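Local coordinates for RND efflux system, outer membrane lipoprotein, NodT family (Burkholderia mallei, PDB 6U94) that probably forms the outer-membrane channel of a tripartite RND efflux system, through which exported compounds leave the cell, at residues R83-R87 / E169-T173. Residues are numbered along the deposited sequence; the frame is centred on the assembly and turned at random.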
ATOM      1  N   ARG A  83       5.945  -9.388   7.453  1.00 72.77           N
ATOM      2  CA  ARG A  83       4.646  -8.737   7.579  1.00 72.20           C
ATOM      3  C   ARG A  83       4.129  -8.802   9.010  1.00 76.33           C
ATOM      4  O   ARG A  83       3.550  -7.834   9.515  1.00 78.46           O
ATOM      5  CB  ARG A  83       3.646  -9.378   6.616  1.00 70.41           C
ATOM      6  CG  ARG A  83       3.885  -9.027   5.159  1.00 70.24           C
ATOM      7  CD  ARG A  83       3.112  -9.946   4.231  1.00 73.02           C
ATOM      8  NE  ARG A  83       1.692  -9.999   4.563  1.00 71.84           N
ATOM      9  CZ  ARG A  83       0.798  -9.103   4.158  1.00 70.46           C
ATOM     10  NH1 ARG A  83       1.180  -8.075   3.411  1.00 64.88           N
ATOM     11  NH2 ARG A  83      -0.476  -9.232   4.506  1.00 73.23           N
ATOM     12  N   ALA A  84       4.337  -9.938   9.682  1.00 75.59           N
ATOM     13  CA  ALA A  84       3.915 -10.058  11.073  1.00 74.57           C
ATOM     14  C   ALA A  84       4.710  -9.132  11.982  1.00 78.82           C
ATOM     15  O   ALA A  84       4.206  -8.713  13.030  1.00 81.41           O
ATOM     16  CB  ALA A  84       4.051 -11.508  11.544  1.00 73.31           C
ATOM     17  N   LEU A  85       5.943  -8.795  11.598  1.00 76.56           N
ATOM     18  CA  LEU A  85       6.763  -7.944  12.451  1.00 77.84           C
ATOM     19  C   LEU A  85       6.286  -6.498  12.433  1.00 76.22           C
ATOM     20  O   LEU A  85       6.240  -5.845  13.480  1.00 79.69           O
ATOM     21  CB  LEU A  85       8.229  -8.026  12.028  1.00 78.20           C
ATOM     22  CG  LEU A  85       9.011  -9.232  12.555  1.00 87.70           C
ATOM     23  CD1 LEU A  85      10.474  -9.152  12.147  1.00 91.76           C
ATOM     24  CD2 LEU A  85       8.876  -9.333  14.066  1.00 89.72           C
ATOM     25  N   TYR A  86       5.918  -5.978  11.260  1.00 73.43           N
ATOM     26  CA  TYR A  86       5.684  -4.548  11.118  1.00 74.61           C
ATOM     27  C   TYR A  86       4.338  -4.164  10.518  1.00 73.02           C
ATOM     28  O   TYR A  86       4.015  -2.974  10.528  1.00 74.35           O
ATOM     29  CB  TYR A  86       6.790  -3.913  10.259  1.00 72.80           C
ATOM     30  CG  TYR A  86       6.451  -3.866   8.786  1.00 72.30           C
ATOM     31  CD1 TYR A  86       6.527  -5.009   8.000  1.00 73.09           C
ATOM     32  CD2 TYR A  86       6.047  -2.680   8.183  1.00 69.38           C
ATOM     33  CE1 TYR A  86       6.212  -4.972   6.653  1.00 70.80           C
ATOM     34  CE2 TYR A  86       5.728  -2.632   6.840  1.00 68.78           C
ATOM     35  CZ  TYR A  86       5.813  -3.782   6.078  1.00 71.02           C
ATOM     36  OH  TYR A  86       5.500  -3.745   4.737  1.00 68.28           O
ATOM     37  N   ARG A  87       3.550  -5.103   9.999  1.00 75.45           N
ATOM     38  CA  ARG A  87       2.395  -4.695   9.208  1.00 75.76           C
ATOM     39  C   ARG A  87       1.071  -5.260   9.711  1.00 78.44           C
ATOM     40  O   ARG A  87       0.091  -4.517   9.824  1.00 78.87           O
ATOM     41  CB  ARG A  87       2.601  -5.090   7.744  1.00 77.34           C
ATOM     42  CG  ARG A  87       1.627  -4.415   6.793  1.00 75.09           C
ATOM     43  CD  ARG A  87       2.082  -4.557   5.355  1.00 76.04           C
ATOM     44  NE  ARG A  87       1.236  -3.802   4.436  1.00 77.29           N
ATOM     45  CZ  ARG A  87       1.353  -3.838   3.112  1.00 78.54           C
ATOM     46  NH1 ARG A  87       2.282  -4.598   2.543  1.00 74.64           N
ATOM     47  NH2 ARG A  87       0.538  -3.115   2.355  1.00 76.08           N
ATOM     48  N   GLU A 169       6.783  -5.948  -0.962  1.00 67.67           N
ATOM     49  CA  GLU A 169       6.916  -5.924   0.489  1.00 67.01           C
ATOM     50  C   GLU A 169       8.202  -5.232   0.923  1.00 68.36           C
ATOM     51  O   GLU A 169       8.230  -4.584   1.975  1.00 68.39           O
ATOM     52  CB  GLU A 169       6.858  -7.343   1.050  1.00 68.82           C
ATOM     53  CG  GLU A 169       6.422  -7.404   2.505  1.00 72.47           C
ATOM     54  CD  GLU A 169       5.004  -6.897   2.710  1.00 71.32           C
ATOM     55  OE1 GLU A 169       4.076  -7.425   2.062  1.00 71.21           O
ATOM     56  OE2 GLU A 169       4.814  -5.963   3.517  1.00 74.39           O
ATOM     57  N   VAL A 170       9.271  -5.354   0.133  1.00 69.59           N
ATOM     58  CA  VAL A 170      10.493  -4.609   0.426  1.00 68.90           C
ATOM     59  C   VAL A 170      10.244  -3.112   0.293  1.00 66.38           C
ATOM     60  O   VAL A 170      10.716  -2.313   1.112  1.00 67.25           O
ATOM     61  CB  VAL A 170      11.639  -5.074  -0.492  1.00 66.97           C
ATOM     62  CG1 VAL A 170      12.846  -4.161  -0.343  1.00 65.19           C
ATOM     63  CG2 VAL A 170      12.017  -6.518  -0.184  1.00 73.20           C
ATOM     64  N   ALA A 171       9.491  -2.710  -0.734  1.00 62.41           N
ATOM     65  CA  ALA A 171       9.233  -1.290  -0.957  1.00 65.13           C
ATOM     66  C   ALA A 171       8.350  -0.713   0.143  1.00 67.99           C
ATOM     67  O   ALA A 171       8.634   0.364   0.679  1.00 69.48           O
ATOM     68  CB  ALA A 171       8.591  -1.079  -2.329  1.00 62.51           C
ATOM     69  N   ASN A 172       7.272  -1.418   0.493  1.00 65.31           N
ATOM     70  CA  ASN A 172       6.376  -0.908   1.525  1.00 64.01           C
ATOM     71  C   ASN A 172       7.052  -0.862   2.887  1.00 66.51           C
ATOM     72  O   ASN A 172       6.699  -0.022   3.723  1.00 69.21           O
ATOM     73  CB  ASN A 172       5.109  -1.757   1.597  1.00 66.45           C
ATOM     74  CG  ASN A 172       4.057  -1.158   2.515  1.00 65.83           C
ATOM     75  OD1 ASN A 172       3.377  -0.199   2.149  1.00 68.81           O
ATOM     76  ND2 ASN A 172       3.916  -1.721   3.709  1.00 61.84           N
ATOM     77  N   THR A 173       8.021  -1.747   3.130  1.00 60.88           N
ATOM     78  CA  THR A 173       8.712  -1.752   4.415  1.00 66.99           C
ATOM     79  C   THR A 173       9.722  -0.614   4.516  1.00 67.54           C
ATOM     80  O   THR A 173       9.842   0.019   5.570  1.00 68.92           O
ATOM     81  CB  THR A 173       9.400  -3.100   4.636  1.00 67.51           C
ATOM     82  OG1 THR A 173       8.421  -4.141   4.575  1.00 69.18           O
ATOM     83  CG2 THR A 173      10.075  -3.145   5.994  1.00 68.67           C
TER
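A single buried carboxylate, that of Glu169, takes in two arginines and a tyrosine hydroxyl at once. Its OE2 accepts from Tyr86 OH at 2.6 Å, met nearly along the C-O axis, and also from Arg87 NH1 at 3.0 Å, on the syn side. Glu169 OE1 receives Arg83 NH1 in a longer, 3.3 Å salt bridge that lies in the guanidinium plane but 34° out of the carboxylate plane. Two positive groups around one carboxylate should hold it ionised. Glu169 gets there by sending CG anti to its backbone N (chi1 -156°) and then bending at chi2, which swings the acid across to the helix 72-86 side.

The tyrosine hydroxyl works in both directions: while donating to Glu169, Tyr86 OH accepts from Asn172 ND2 at 2.8 Å, almost straight and in the amide plane, and this relay fixes the ring's outer end. The amide is itself laid over one face of the Arg87 guanidinium, the planes 21° apart, with ND2 above the centre of the group; its OD1 bonds to Thr446. Thr173 closes one face of the Tyr86 ring, its CG2 standing 4.2 Å from the centroid in a CH-pi contact, while Arg87 CB covers the other face. Thr173 OG1 turns back to its own helix, giving a 2.6 Å bond to Glu169 O. Arg83 NH2 is bonded to the carbonyl oxygens of Ala126 and Val128, a second set of partners for that arginine.

Together Arg83, Arg87 and Glu169 make a salt-bridge network, extended by Tyr86 and Asn172, that ties the C-terminal end of helix 72-86 to the long helix 156-203 within the elongated helical bundle of an outer membrane factor.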